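Local coordinates for protein butyryl-CoA dehydrogenase (Marinomonas mediterranea, PDB 6CXT) that is a flavoprotein of the acyl-CoA dehydrogenase family and binds flavin-adenine dinucleotide, at residues Asp63-Ile68 with Tyr301-Lys306; Ile249-Met254 with Leu321-Ala326; Asp311-Val316 with Cys374-Leu379. All coordinates share one frame; numbering follows the deposited sequence.

Contact 1 (Asp63-Ile68 with Tyr301-Lys306); sequences DILTTI and YAAWQK
The methyl group of Ala-303 sits against three side chains of the helix that starts at Ile-64. Ile-68 CG1 lies 3.8 Å from Ala-303 CB. The branch methyl Ile-64 CG2 and the terminal methyl Leu-65 CD2 are nearly as close. Both branches of Ile-64 are used. With CG2 anti to the backbone N and CG1 beside it (chi1 -53°), the CG2 branch reaches Ala-303 while the other branch runs on to Lys-306. There Ile-64 CD1 meets Lys-306 CG at 3.7 Å, and the two side chains cross at about a right angle. Leu-65 runs along Trp-304 in the same direction, with Leu-65 CD1 4.0 Å from Trp-304 CB and facing the indole rim rather than a face.

The two helices run roughly antiparallel, at 148° between their short segments. The backbones come close at Leu-65 and Ala-303, whose CA atoms are 5.6 Å apart. Asp-63 N-caps the first helix. Its OD1 takes two bonds from one residue, from Thr-66 N at 2.9 Å and Thr-66 OG1 at 2.6 Å. Thr-67 OG1 also donates to Asp-63 O, which holds the first turn further. The amine of Lys-306 leaves the contact: NZ makes a salt bridge to Asp-240, and the lysine has a cation-pi contact with Trp-241. The indole of Trp-304 meets Phe-3 of a second subunit edge-to-face.

The contact is therefore apolar packing between the N-terminal and C-terminal helical parts of the acyl-CoA dehydrogenase fold. The small side chain of Ala-303 at its centre is consistent with the close backbone approach. Lysine contributes its aliphatic chain here, and its charge is met elsewhere.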
ATOM      1  N   ASP B  63     -35.465 -12.023  -3.207  1.00 29.16           N
ATOM      2  CA  ASP B  63     -34.695 -11.820  -1.976  1.00 29.50           C
ATOM      3  C   ASP B  63     -33.424 -10.995  -2.304  1.00 27.19           C
ATOM      4  O   ASP B  63     -33.085 -10.810  -3.476  1.00 25.99           O
ATOM      5  CB  ASP B  63     -34.353 -13.145  -1.288  1.00 31.13           C
ATOM      6  CG  ASP B  63     -33.526 -14.090  -2.165  1.00 36.17           C
ATOM      7  OD1 ASP B  63     -33.030 -13.724  -3.212  1.00 39.62           O
ATOM      8  OD2 ASP B  63     -33.342 -15.256  -1.800  1.00 45.16           O
ATOM      9  N   ILE B  64     -32.743 -10.537  -1.265  1.00 27.21           N
ATOM     10  CA  ILE B  64     -31.527  -9.698  -1.411  1.00 27.53           C
ATOM     11  C   ILE B  64     -30.413 -10.368  -2.237  1.00 24.44           C
ATOM     12  O   ILE B  64     -29.859  -9.764  -3.167  1.00 22.48           O
ATOM     13  CB  ILE B  64     -31.025  -9.174  -0.052  1.00 27.88           C
ATOM     14  CG1 ILE B  64     -32.171  -8.477   0.671  1.00 28.95           C
ATOM     15  CG2 ILE B  64     -29.980  -8.077  -0.256  1.00 26.07           C
ATOM     16  CD1 ILE B  64     -31.871  -8.274   2.143  1.00 29.00           C
ATOM     17  N   LEU B  65     -30.124 -11.628  -1.958  1.00 24.00           N
ATOM     18  CA  LEU B  65     -29.096 -12.287  -2.752  1.00 23.02           C
ATOM     19  C   LEU B  65     -29.380 -12.383  -4.223  1.00 24.76           C
ATOM     20  O   LEU B  65     -28.467 -12.144  -5.047  1.00 21.23           O
ATOM     21  CB  LEU B  65     -28.736 -13.690  -2.220  1.00 24.85           C
ATOM     22  CG  LEU B  65     -27.673 -13.647  -1.121  1.00 26.27           C
ATOM     23  CD1 LEU B  65     -27.721 -14.963  -0.345  1.00 27.03           C
ATOM     24  CD2 LEU B  65     -26.256 -13.364  -1.685  1.00 23.19           C
ATOM     25  N   THR B  66     -30.621 -12.762  -4.580  1.00 21.50           N
ATOM     26  CA  THR B  66     -30.977 -12.852  -5.976  1.00 24.31           C
ATOM     27  C   THR B  66     -30.885 -11.454  -6.616  1.00 22.49           C
ATOM     28  O   THR B  66     -30.436 -11.319  -7.763  1.00 21.93           O
ATOM     29  CB  THR B  66     -32.412 -13.403  -6.169  1.00 26.60           C
ATOM     30  OG1 THR B  66     -32.487 -14.697  -5.561  1.00 28.52           O
ATOM     31  CG2 THR B  66     -32.700 -13.552  -7.629  1.00 24.98           C
ATOM     32  N   THR B  67     -31.362 -10.456  -5.880  1.00 21.37           N
ATOM     33  CA  THR B  67     -31.396  -9.091  -6.396  1.00 21.00           C
ATOM     34  C   THR B  67     -29.941  -8.637  -6.675  1.00 21.38           C
ATOM     35  O   THR B  67     -29.653  -8.132  -7.764  1.00 20.72           O
ATOM     36  CB  THR B  67     -32.009  -8.126  -5.364  1.00 22.46           C
ATOM     37  OG1 THR B  67     -33.405  -8.385  -5.212  1.00 23.19           O
ATOM     38  CG2 THR B  67     -31.819  -6.629  -5.779  1.00 19.75           C
ATOM     39  N   ILE B  68     -29.041  -8.808  -5.691  1.00 21.23           N
ATOM     40  CA  ILE B  68     -27.649  -8.333  -5.902  1.00 21.49           C
ATOM     41  C   ILE B  68     -26.943  -9.109  -7.033  1.00 21.44           C
ATOM     42  O   ILE B  68     -26.103  -8.557  -7.755  1.00 20.94           O
ATOM     43  CB  ILE B  68     -26.796  -8.223  -4.603  1.00 21.87           C
ATOM     44  CG1 ILE B  68     -26.536  -9.546  -3.930  1.00 25.15           C
ATOM     45  CG2 ILE B  68     -27.396  -7.188  -3.632  1.00 22.17           C
ATOM     46  CD1 ILE B  68     -25.230 -10.178  -4.383  1.00 26.14           C
ATOM     47  N   TYR B 301     -21.757 -12.051   1.399  1.00 19.07           N
ATOM     48  CA  TYR B 301     -21.897 -12.167   2.816  1.00 17.45           C
ATOM     49  C   TYR B 301     -22.789 -11.054   3.394  1.00 22.06           C
ATOM     50  O   TYR B 301     -23.693 -11.371   4.213  1.00 19.83           O
ATOM     51  CB  TYR B 301     -20.542 -12.224   3.505  1.00 18.41           C
ATOM     52  CG  TYR B 301     -20.671 -12.317   4.991  1.00 17.72           C
ATOM     53  CD1 TYR B 301     -21.261 -13.455   5.599  1.00 20.73           C
ATOM     54  CD2 TYR B 301     -20.246 -11.262   5.821  1.00 18.91           C
ATOM     55  CE1 TYR B 301     -21.388 -13.542   6.989  1.00 21.84           C
ATOM     56  CE2 TYR B 301     -20.374 -11.351   7.224  1.00 20.53           C
ATOM     57  CZ  TYR B 301     -20.927 -12.501   7.782  1.00 22.10           C
ATOM     58  OH  TYR B 301     -21.063 -12.550   9.152  1.00 23.29           O
ATOM     59  N   ALA B 302     -22.579  -9.783   2.984  1.00 18.06           N
ATOM     60  CA  ALA B 302     -23.381  -8.674   3.485  1.00 18.49           C
ATOM     61  C   ALA B 302     -24.843  -8.894   3.066  1.00 18.59           C
ATOM     62  O   ALA B 302     -25.726  -8.696   3.916  1.00 19.86           O
ATOM     63  CB  ALA B 302     -22.913  -7.323   2.917  1.00 17.94           C
ATOM     64  N   ALA B 303     -25.088  -9.308   1.812  1.00 20.01           N
ATOM     65  CA  ALA B 303     -26.459  -9.515   1.336  1.00 22.61           C
ATOM     66  C   ALA B 303     -27.124 -10.657   2.111  1.00 21.52           C
ATOM     67  O   ALA B 303     -28.284 -10.552   2.511  1.00 22.08           O
ATOM     68  CB  ALA B 303     -26.500  -9.775  -0.160  1.00 21.17           C
ATOM     69  N   TRP B 304     -26.400 -11.751   2.320  1.00 20.81           N
ATOM     70  CA  TRP B 304     -26.938 -12.856   3.109  1.00 23.77           C
ATOM     71  C   TRP B 304     -27.245 -12.419   4.523  1.00 24.76           C
ATOM     72  O   TRP B 304     -28.290 -12.774   5.082  1.00 23.61           O
ATOM     73  CB  TRP B 304     -25.962 -14.060   3.132  1.00 24.54           C
ATOM     74  CG  TRP B 304     -26.417 -15.136   4.071  1.00 25.96           C
ATOM     75  CD1 TRP B 304     -27.297 -16.141   3.791  1.00 28.36           C
ATOM     76  CD2 TRP B 304     -26.026 -15.301   5.429  1.00 27.45           C
ATOM     77  NE1 TRP B 304     -27.478 -16.933   4.903  1.00 28.27           N
ATOM     78  CE2 TRP B 304     -26.711 -16.445   5.924  1.00 29.24           C
ATOM     79  CE3 TRP B 304     -25.144 -14.616   6.276  1.00 28.07           C
ATOM     80  CZ2 TRP B 304     -26.553 -16.912   7.236  1.00 30.61           C
ATOM     81  CZ3 TRP B 304     -24.993 -15.086   7.600  1.00 32.66           C
ATOM     82  CH2 TRP B 304     -25.693 -16.233   8.052  1.00 30.89           C
ATOM     83  N   GLN B 305     -26.323 -11.695   5.130  1.00 21.41           N
ATOM     84  CA  GLN B 305     -26.496 -11.307   6.513  1.00 22.91           C
ATOM     85  C   GLN B 305     -27.693 -10.347   6.683  1.00 26.88           C
ATOM     86  O   GLN B 305     -28.422 -10.415   7.701  1.00 25.88           O
ATOM     87  CB  GLN B 305     -25.241 -10.676   7.093  1.00 24.47           C
ATOM     88  CG  GLN B 305     -25.073 -11.066   8.539  1.00 31.83           C
ATOM     89  CD  GLN B 305     -24.082 -10.223   9.271  1.00 32.38           C
ATOM     90  OE1 GLN B 305     -23.888  -9.028   8.977  1.00 29.95           O
ATOM     91  NE2 GLN B 305     -23.436 -10.833  10.241  1.00 31.33           N
ATOM     92  N   LYS B 306     -27.864  -9.453   5.703  1.00 23.45           N
ATOM     93  CA  LYS B 306     -28.984  -8.513   5.693  1.00 25.26           C
ATOM     94  C   LYS B 306     -30.325  -9.256   5.673  1.00 26.20           C
ATOM     95  O   LYS B 306     -31.307  -8.741   6.186  1.00 29.78           O
ATOM     96  CB  LYS B 306     -28.869  -7.525   4.521  1.00 24.19           C
ATOM     97  CG  LYS B 306     -29.831  -6.356   4.629  1.00 24.85           C
ATOM     98  CD  LYS B 306     -29.555  -5.287   3.547  1.00 25.84           C
ATOM     99  CE  LYS B 306     -30.793  -4.395   3.361  1.00 23.55           C
ATOM    100  NZ  LYS B 306     -31.181  -3.778   4.656  1.00 24.51           N
TER

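Contact 2 (Ile249-Met254 with Leu321-Ala326); sequences IFVGAM and LAISEA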
ATOM      1  N   ILE B 249     -23.129  -3.283  -8.497  1.00 15.66           N
ATOM      2  CA  ILE B 249     -22.790  -2.770  -9.846  1.00 16.20           C
ATOM      3  C   ILE B 249     -21.263  -2.891 -10.096  1.00 16.23           C
ATOM      4  O   ILE B 249     -20.801  -3.367 -11.175  1.00 15.29           O
ATOM      5  CB  ILE B 249     -23.213  -1.299 -10.046  1.00 16.90           C
ATOM      6  CG1 ILE B 249     -24.761  -1.157  -9.958  1.00 16.57           C
ATOM      7  CG2 ILE B 249     -22.710  -0.775 -11.387  1.00 17.35           C
ATOM      8  CD1 ILE B 249     -25.170   0.306  -9.759  1.00 16.82           C
ATOM      9  N   PHE B 250     -20.496  -2.443  -9.120  1.00 16.06           N
ATOM     10  CA  PHE B 250     -19.056  -2.233  -9.348  1.00 14.80           C
ATOM     11  C   PHE B 250     -18.298  -3.550  -9.259  1.00 15.26           C
ATOM     12  O   PHE B 250     -17.216  -3.657  -9.810  1.00 14.97           O
ATOM     13  CB  PHE B 250     -18.532  -1.269  -8.299  1.00 14.82           C
ATOM     14  CG  PHE B 250     -19.370  -0.007  -8.224  1.00 15.46           C
ATOM     15  CD1 PHE B 250     -19.668   0.722  -9.409  1.00 14.27           C
ATOM     16  CD2 PHE B 250     -19.870   0.454  -6.982  1.00 15.39           C
ATOM     17  CE1 PHE B 250     -20.507   1.863  -9.383  1.00 15.44           C
ATOM     18  CE2 PHE B 250     -20.657   1.625  -6.938  1.00 15.19           C
ATOM     19  CZ  PHE B 250     -21.005   2.304  -8.115  1.00 14.66           C
ATOM     20  N   VAL B 251     -18.845  -4.524  -8.549  1.00 15.34           N
ATOM     21  CA  VAL B 251     -18.272  -5.872  -8.578  1.00 15.12           C
ATOM     22  C   VAL B 251     -18.387  -6.414 -10.021  1.00 16.45           C
ATOM     23  O   VAL B 251     -17.410  -6.935 -10.580  1.00 17.25           O
ATOM     24  CB  VAL B 251     -19.003  -6.828  -7.600  1.00 15.93           C
ATOM     25  CG1 VAL B 251     -18.578  -8.287  -7.825  1.00 15.12           C
ATOM     26  CG2 VAL B 251     -18.733  -6.418  -6.136  1.00 15.44           C
ATOM     27  N   GLY B 252     -19.551  -6.269 -10.653  1.00 16.25           N
ATOM     28  CA  GLY B 252     -19.658  -6.597 -12.079  1.00 16.44           C
ATOM     29  C   GLY B 252     -18.702  -5.772 -12.949  1.00 16.71           C
ATOM     30  O   GLY B 252     -18.000  -6.330 -13.840  1.00 16.84           O
ATOM     31  N   ALA B 253     -18.639  -4.453 -12.719  1.00 16.01           N
ATOM     32  CA  ALA B 253     -17.747  -3.629 -13.517  1.00 16.78           C
ATOM     33  C   ALA B 253     -16.270  -4.123 -13.374  1.00 15.49           C
ATOM     34  O   ALA B 253     -15.510  -4.108 -14.353  1.00 15.93           O
ATOM     35  CB  ALA B 253     -17.863  -2.149 -13.152  1.00 14.92           C
ATOM     36  N   MET B 254     -15.891  -4.558 -12.188  1.00 14.98           N
ATOM     37  CA  MET B 254     -14.512  -5.042 -11.944  1.00 15.38           C
ATOM     38  C   MET B 254     -14.269  -6.376 -12.673  1.00 14.46           C
ATOM     39  O   MET B 254     -13.170  -6.590 -13.128  1.00 14.72           O
ATOM     40  CB  MET B 254     -14.231  -5.195 -10.428  1.00 14.64           C
ATOM     41  CG  MET B 254     -13.957  -3.792  -9.834  1.00 15.72           C
ATOM     42  SD  MET B 254     -13.467  -4.032  -8.121  1.00 19.37           S
ATOM     43  CE  MET B 254     -15.038  -4.369  -7.298  1.00 15.11           C
ATOM     44  N   LEU B 321     -16.958  -0.493   1.508  1.00 13.95           N
ATOM     45  CA  LEU B 321     -15.555  -0.029   1.534  1.00 13.17           C
ATOM     46  C   LEU B 321     -14.691  -0.904   0.593  1.00 14.11           C
ATOM     47  O   LEU B 321     -13.969  -0.371  -0.236  1.00 13.34           O
ATOM     48  CB  LEU B 321     -15.024  -0.113   2.974  1.00 14.43           C
ATOM     49  CG  LEU B 321     -13.566   0.285   3.215  1.00 12.92           C
ATOM     50  CD1 LEU B 321     -13.390   1.746   2.822  1.00 13.21           C
ATOM     51  CD2 LEU B 321     -13.202   0.009   4.708  1.00 13.72           C
ATOM     52  N   ALA B 322     -14.761  -2.209   0.752  1.00 13.51           N
ATOM     53  CA  ALA B 322     -13.871  -3.099  -0.006  1.00 15.02           C
ATOM     54  C   ALA B 322     -14.188  -2.974  -1.504  1.00 15.45           C
ATOM     55  O   ALA B 322     -13.249  -2.940  -2.320  1.00 14.51           O
ATOM     56  CB  ALA B 322     -14.037  -4.537   0.454  1.00 12.86           C
ATOM     57  N   ILE B 323     -15.484  -2.941  -1.874  1.00 14.29           N
ATOM     58  CA  ILE B 323     -15.858  -2.873  -3.295  1.00 15.23           C
ATOM     59  C   ILE B 323     -15.364  -1.558  -3.905  1.00 14.73           C
ATOM     60  O   ILE B 323     -14.751  -1.550  -5.007  1.00 14.26           O
ATOM     61  CB  ILE B 323     -17.406  -3.006  -3.492  1.00 14.89           C
ATOM     62  CG1 ILE B 323     -17.830  -4.447  -3.162  1.00 14.79           C
ATOM     63  CG2 ILE B 323     -17.818  -2.649  -4.948  1.00 15.79           C
ATOM     64  CD1 ILE B 323     -19.342  -4.600  -2.980  1.00 16.05           C
ATOM     65  N   SER B 324     -15.642  -0.445  -3.213  1.00 12.63           N
ATOM     66  CA  SER B 324     -15.380   0.847  -3.801  1.00 13.43           C
ATOM     67  C   SER B 324     -13.829   1.040  -3.873  1.00 14.28           C
ATOM     68  O   SER B 324     -13.307   1.528  -4.893  1.00 13.73           O
ATOM     69  CB  SER B 324     -16.047   1.976  -2.974  1.00 12.36           C
ATOM     70  OG  SER B 324     -15.554   1.947  -1.623  1.00 13.72           O
ATOM     71  N   GLU B 325     -13.122   0.610  -2.825  1.00 14.12           N
ATOM     72  CA  GLU B 325     -11.637   0.703  -2.858  1.00 15.26           C
ATOM     73  C   GLU B 325     -11.020  -0.214  -3.937  1.00 15.10           C
ATOM     74  O   GLU B 325     -10.076   0.201  -4.657  1.00 14.00           O
ATOM     75  CB  GLU B 325     -10.979   0.501  -1.469  1.00 16.09           C
ATOM     76  CG  GLU B 325     -11.419   1.610  -0.473  1.00 16.30           C
ATOM     77  CD  GLU B 325     -10.867   2.997  -0.787  1.00 19.26           C
ATOM     78  OE1 GLU B 325      -9.960   3.161  -1.663  1.00 18.71           O
ATOM     79  OE2 GLU B 325     -11.312   4.011  -0.136  1.00 16.24           O
ATOM     80  N   ALA B 326     -11.555  -1.424  -4.045  1.00 13.10           N
ATOM     81  CA  ALA B 326     -11.061  -2.336  -5.096  1.00 14.50           C
ATOM     82  C   ALA B 326     -11.331  -1.745  -6.487  1.00 15.01           C
ATOM     83  O   ALA B 326     -10.522  -1.884  -7.392  1.00 12.81           O
ATOM     84  CB  ALA B 326     -11.668  -3.736  -4.944  1.00 13.80           C
TER
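In the C-terminal helical part of the acyl-CoA dehydrogenase fold, helices 248-267 and 313-338 pack around Ile-323. Their short segments cross at 38°, with axes 9.5 Å apart. Ile-323 presents both branches to the other helix. Its CG2 lies 3.7 Å from Phe-250 CB and stands at the edge of the phenyl ring, near the ring plane. Its CG1 and CD1 both face Val-251 CG2, and the CG1 to Val-251 CG2 distance is 3.7 Å. The valine and isoleucine side chains cross at about a right angle.

Met-254 reaches across to the second helix and touches it at Ile-323 and Ala-326. Its chain is extended up to SD and then bends (chi3 -77°). The bend turns the CE methyl to Ile-323, where it lies 3.6 Å from Ile-323 O and also packs near CG2. The sulfur lies 3.7 Å from Ala-326 CB. All five touching residues are buried, and the side-chain contacts are apolar packing.

Helix 279-306 adds Leu-299 beside Val-251 and Leu-292 beside Met-254. The Phe-250 ring meets those of Phe-247 and Phe-327, and Thr-81 of helix 81-101 also touches Phe-250. On helix 313-338, Leu-321 packs against helix 366-377.

Contact 3 (Asp311-Val316 with Cys374-Leu379); sequences DNTKAV and CNRLGL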
ATOM      1  N   ASP B 311     -27.805  -7.378  13.363  1.00 33.34           N
ATOM      2  CA  ASP B 311     -27.333  -6.063  12.942  1.00 33.96           C
ATOM      3  C   ASP B 311     -26.330  -6.427  11.827  1.00 33.19           C
ATOM      4  O   ASP B 311     -25.318  -7.072  12.118  1.00 32.23           O
ATOM      5  CB  ASP B 311     -26.630  -5.302  14.078  1.00 34.83           C
ATOM      6  CG  ASP B 311     -26.124  -3.937  13.635  1.00 37.92           C
ATOM      7  OD1 ASP B 311     -26.204  -3.656  12.419  1.00 36.70           O
ATOM      8  OD2 ASP B 311     -25.668  -3.140  14.488  1.00 36.34           O
ATOM      9  N   ASN B 312     -26.661  -6.118  10.572  1.00 26.27           N
ATOM     10  CA  ASN B 312     -25.713  -6.385   9.458  1.00 25.62           C
ATOM     11  C   ASN B 312     -24.914  -5.174   9.003  1.00 22.23           C
ATOM     12  O   ASN B 312     -24.360  -5.200   7.929  1.00 19.86           O
ATOM     13  CB  ASN B 312     -26.453  -6.927   8.260  1.00 25.75           C
ATOM     14  CG  ASN B 312     -27.568  -6.004   7.846  1.00 28.67           C
ATOM     15  OD1 ASN B 312     -28.719  -6.144   8.317  1.00 30.94           O
ATOM     16  ND2 ASN B 312     -27.252  -5.031   7.033  1.00 22.93           N
ATOM     17  N   THR B 313     -24.863  -4.126   9.801  1.00 20.94           N
ATOM     18  CA  THR B 313     -24.273  -2.876   9.408  1.00 21.56           C
ATOM     19  C   THR B 313     -22.762  -3.026   9.186  1.00 21.17           C
ATOM     20  O   THR B 313     -22.211  -2.447   8.209  1.00 18.28           O
ATOM     21  CB  THR B 313     -24.534  -1.788  10.473  1.00 25.17           C
ATOM     22  OG1 THR B 313     -25.939  -1.549  10.520  1.00 27.98           O
ATOM     23  CG2 THR B 313     -23.854  -0.476  10.100  1.00 23.69           C
ATOM     24  N   LYS B 314     -22.081  -3.752  10.091  1.00 19.54           N
ATOM     25  CA  LYS B 314     -20.615  -3.964   9.923  1.00 19.35           C
ATOM     26  C   LYS B 314     -20.304  -4.624   8.580  1.00 19.00           C
ATOM     27  O   LYS B 314     -19.458  -4.118   7.845  1.00 18.99           O
ATOM     28  CB  LYS B 314     -20.065  -4.830  11.060  1.00 19.26           C
ATOM     29  CG  LYS B 314     -18.514  -4.941  11.085  1.00 22.44           C
ATOM     30  CD  LYS B 314     -18.080  -5.740  12.322  1.00 23.87           C
ATOM     31  CE  LYS B 314     -18.414  -7.217  12.096  1.00 25.19           C
ATOM     32  NZ  LYS B 314     -17.938  -7.930  13.276  1.00 28.29           N
ATOM     33  N   ALA B 315     -21.005  -5.716   8.249  1.00 17.52           N
ATOM     34  CA  ALA B 315     -20.756  -6.428   7.006  1.00 17.70           C
ATOM     35  C   ALA B 315     -21.025  -5.544   5.799  1.00 18.86           C
ATOM     36  O   ALA B 315     -20.314  -5.644   4.769  1.00 17.75           O
ATOM     37  CB  ALA B 315     -21.604  -7.686   6.900  1.00 19.23           C
ATOM     38  N   VAL B 316     -22.089  -4.730   5.882  1.00 16.83           N
ATOM     39  CA  VAL B 316     -22.430  -3.833   4.761  1.00 16.65           C
ATOM     40  C   VAL B 316     -21.391  -2.730   4.595  1.00 16.66           C
ATOM     41  O   VAL B 316     -20.954  -2.408   3.465  1.00 15.24           O
ATOM     42  CB  VAL B 316     -23.892  -3.274   4.907  1.00 17.29           C
ATOM     43  CG1 VAL B 316     -24.122  -2.101   3.933  1.00 18.65           C
ATOM     44  CG2 VAL B 316     -24.888  -4.383   4.602  1.00 17.86           C
ATOM     45  N   CYS B 374     -15.680   0.578  12.984  1.00 14.46           N
ATOM     46  CA  CYS B 374     -15.078   0.748  14.300  1.00 16.65           C
ATOM     47  C   CYS B 374     -16.178   0.695  15.371  1.00 17.54           C
ATOM     48  O   CYS B 374     -16.038  -0.025  16.370  1.00 17.85           O
ATOM     49  CB  CYS B 374     -14.402   2.116  14.436  1.00 17.14           C
ATOM     50  SG  CYS B 374     -12.864   2.170  13.464  1.00 18.82           S
ATOM     51  N   ASN B 375     -17.290   1.390  15.094  1.00 17.59           N
ATOM     52  CA  ASN B 375     -18.405   1.375  16.033  1.00 18.96           C
ATOM     53  C   ASN B 375     -18.974  -0.037  16.228  1.00 19.47           C
ATOM     54  O   ASN B 375     -19.130  -0.499  17.388  1.00 18.46           O
ATOM     55  CB  ASN B 375     -19.478   2.376  15.569  1.00 20.57           C
ATOM     56  CG  ASN B 375     -20.726   2.329  16.450  1.00 20.02           C
ATOM     57  OD1 ASN B 375     -21.679   1.647  16.112  1.00 24.23           O
ATOM     58  ND2 ASN B 375     -20.675   2.993  17.612  1.00 20.82           N
ATOM     59  N   ARG B 376     -19.232  -0.763  15.126  1.00 17.63           N
ATOM     60  CA  ARG B 376     -19.713  -2.119  15.225  1.00 17.97           C
ATOM     61  C   ARG B 376     -18.710  -3.108  15.800  1.00 19.07           C
ATOM     62  O   ARG B 376     -19.105  -4.152  16.308  1.00 17.97           O
ATOM     63  CB  ARG B 376     -20.282  -2.639  13.878  1.00 19.28           C
ATOM     64  CG  ARG B 376     -21.492  -1.885  13.372  1.00 21.37           C
ATOM     65  CD  ARG B 376     -22.572  -1.748  14.488  1.00 24.05           C
ATOM     66  NE  ARG B 376     -23.853  -1.232  13.978  1.00 24.88           N
ATOM     67  CZ  ARG B 376     -24.158   0.033  13.665  1.00 22.90           C
ATOM     68  NH1 ARG B 376     -23.277   1.029  13.763  1.00 21.08           N
ATOM     69  NH2 ARG B 376     -25.410   0.300  13.224  1.00 25.26           N
ATOM     70  N   LEU B 377     -17.420  -2.785  15.758  1.00 16.97           N
ATOM     71  CA  LEU B 377     -16.423  -3.620  16.441  1.00 18.55           C
ATOM     72  C   LEU B 377     -16.443  -3.334  17.938  1.00 21.82           C
ATOM     73  O   LEU B 377     -15.826  -4.065  18.713  1.00 21.48           O
ATOM     74  CB  LEU B 377     -15.011  -3.346  15.879  1.00 16.74           C
ATOM     75  CG  LEU B 377     -14.766  -3.818  14.429  1.00 17.05           C
ATOM     76  CD1 LEU B 377     -13.325  -3.396  13.999  1.00 18.86           C
ATOM     77  CD2 LEU B 377     -14.835  -5.343  14.311  1.00 17.59           C
ATOM     78  N   GLY B 378     -17.118  -2.257  18.344  1.00 21.95           N
ATOM     79  CA  GLY B 378     -17.213  -1.929  19.768  1.00 23.35           C
ATOM     80  C   GLY B 378     -16.152  -0.950  20.230  1.00 25.51           C
ATOM     81  O   GLY B 378     -15.980  -0.765  21.449  1.00 24.60           O
ATOM     82  N   LEU B 379     -15.425  -0.313  19.288  1.00 20.85           N
ATOM     83  CA  LEU B 379     -14.445   0.696  19.634  1.00 19.22           C
ATOM     84  C   LEU B 379     -15.089   1.946  20.169  1.00 21.81           C
ATOM     85  O   LEU B 379     -16.013   2.492  19.536  1.00 19.67           O
ATOM     86  CB  LEU B 379     -13.497   1.070  18.436  1.00 19.31           C
ATOM     87  CG  LEU B 379     -12.505  -0.092  18.075  1.00 18.78           C
ATOM     88  CD1 LEU B 379     -11.975   0.082  16.634  1.00 17.81           C
ATOM     89  CD2 LEU B 379     -11.344  -0.230  19.065  1.00 20.24           C
TER
HETATM   90  O   HOH W   1     -18.169  -6.758  15.957  1.00 33.30           O
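Arg-376 crosses from the end of helix 366-377 to the start of helix 313-338, and every part of its side chain meets something there. Its CB rests on Lys-314 CB at 3.6 Å. CG comes close to the backbone N of Lys-314. The chain then bends (chi2 -50°), which brings CD near Asp-311 OD2. NE donates to Asp-311 OD2 at 2.7 Å, with an N-H...O angle of 151°. This bond is part of a salt bridge. OD2 is met on its syn side and the partner is tilted slightly from the guanidinium plane. The carboxylate and guanidinium planes stand 62° apart. At the tip, Thr-313 CG2 lies over the centre of one guanidinium face, 3.5 Å above the plane. NH2 also lies 3.6 Å from Thr-313 CB.

The other carboxylate oxygen is fixed within its own segment. Asp-311 OD1 accepts from Thr-313 N at 3.0 Å, an Asx turn, and from Thr-313 OG1 at 2.8 Å. Lys-314 and Arg-376 run antiparallel to one another where they pass. Lys-314 CD packs on Leu-377 CD2, and one water takes a bond from Lys-314 NZ and gives one to Arg-376 O. Gly-378, with positive phi, ends the helix in a Schellman motif. Arg-376 and Asn-375 also pack on Val-39 of a neighbouring chain, an alpha/beta hydrolase fold protein.

The arginine side chain comes to about 5 Å from the bound FK4. Asp-311 thus divides its oxygens: OD1 holds the helix start in shape and OD2 pairs with the arginine. The threonine that grips OD1 also packs on the guanidinium face. The bridge lies at the surface, so solvent probably weakens its charge attraction, while the bonds to OD1 help set the carboxylate's direction.

In the fold
Contact 1 opens at 63-68 and closes at 301-306. The long loop between holds both main sheets, and the contact ties helix 64-77 of the N-terminal part to helix 279-306. Contact 2 opens inside that loop, at 249-254, but closes beyond it at 321-326, so the two cross. Contact 3 opens at 311-316, after contact 1 has closed, and ends at 374-379. It crosses contact 2 and follows contact 1 in series. Helix 313-338 serves both contact 2 and contact 3. Contacts 1 and 3 touch where Gln-305 packs on Asn-312 and Ala-315. The three contacts together join helices 64-77, 248-267, 279-306, 313-338 and 366-377. Contacts 1 and 3 also reach a second subunit.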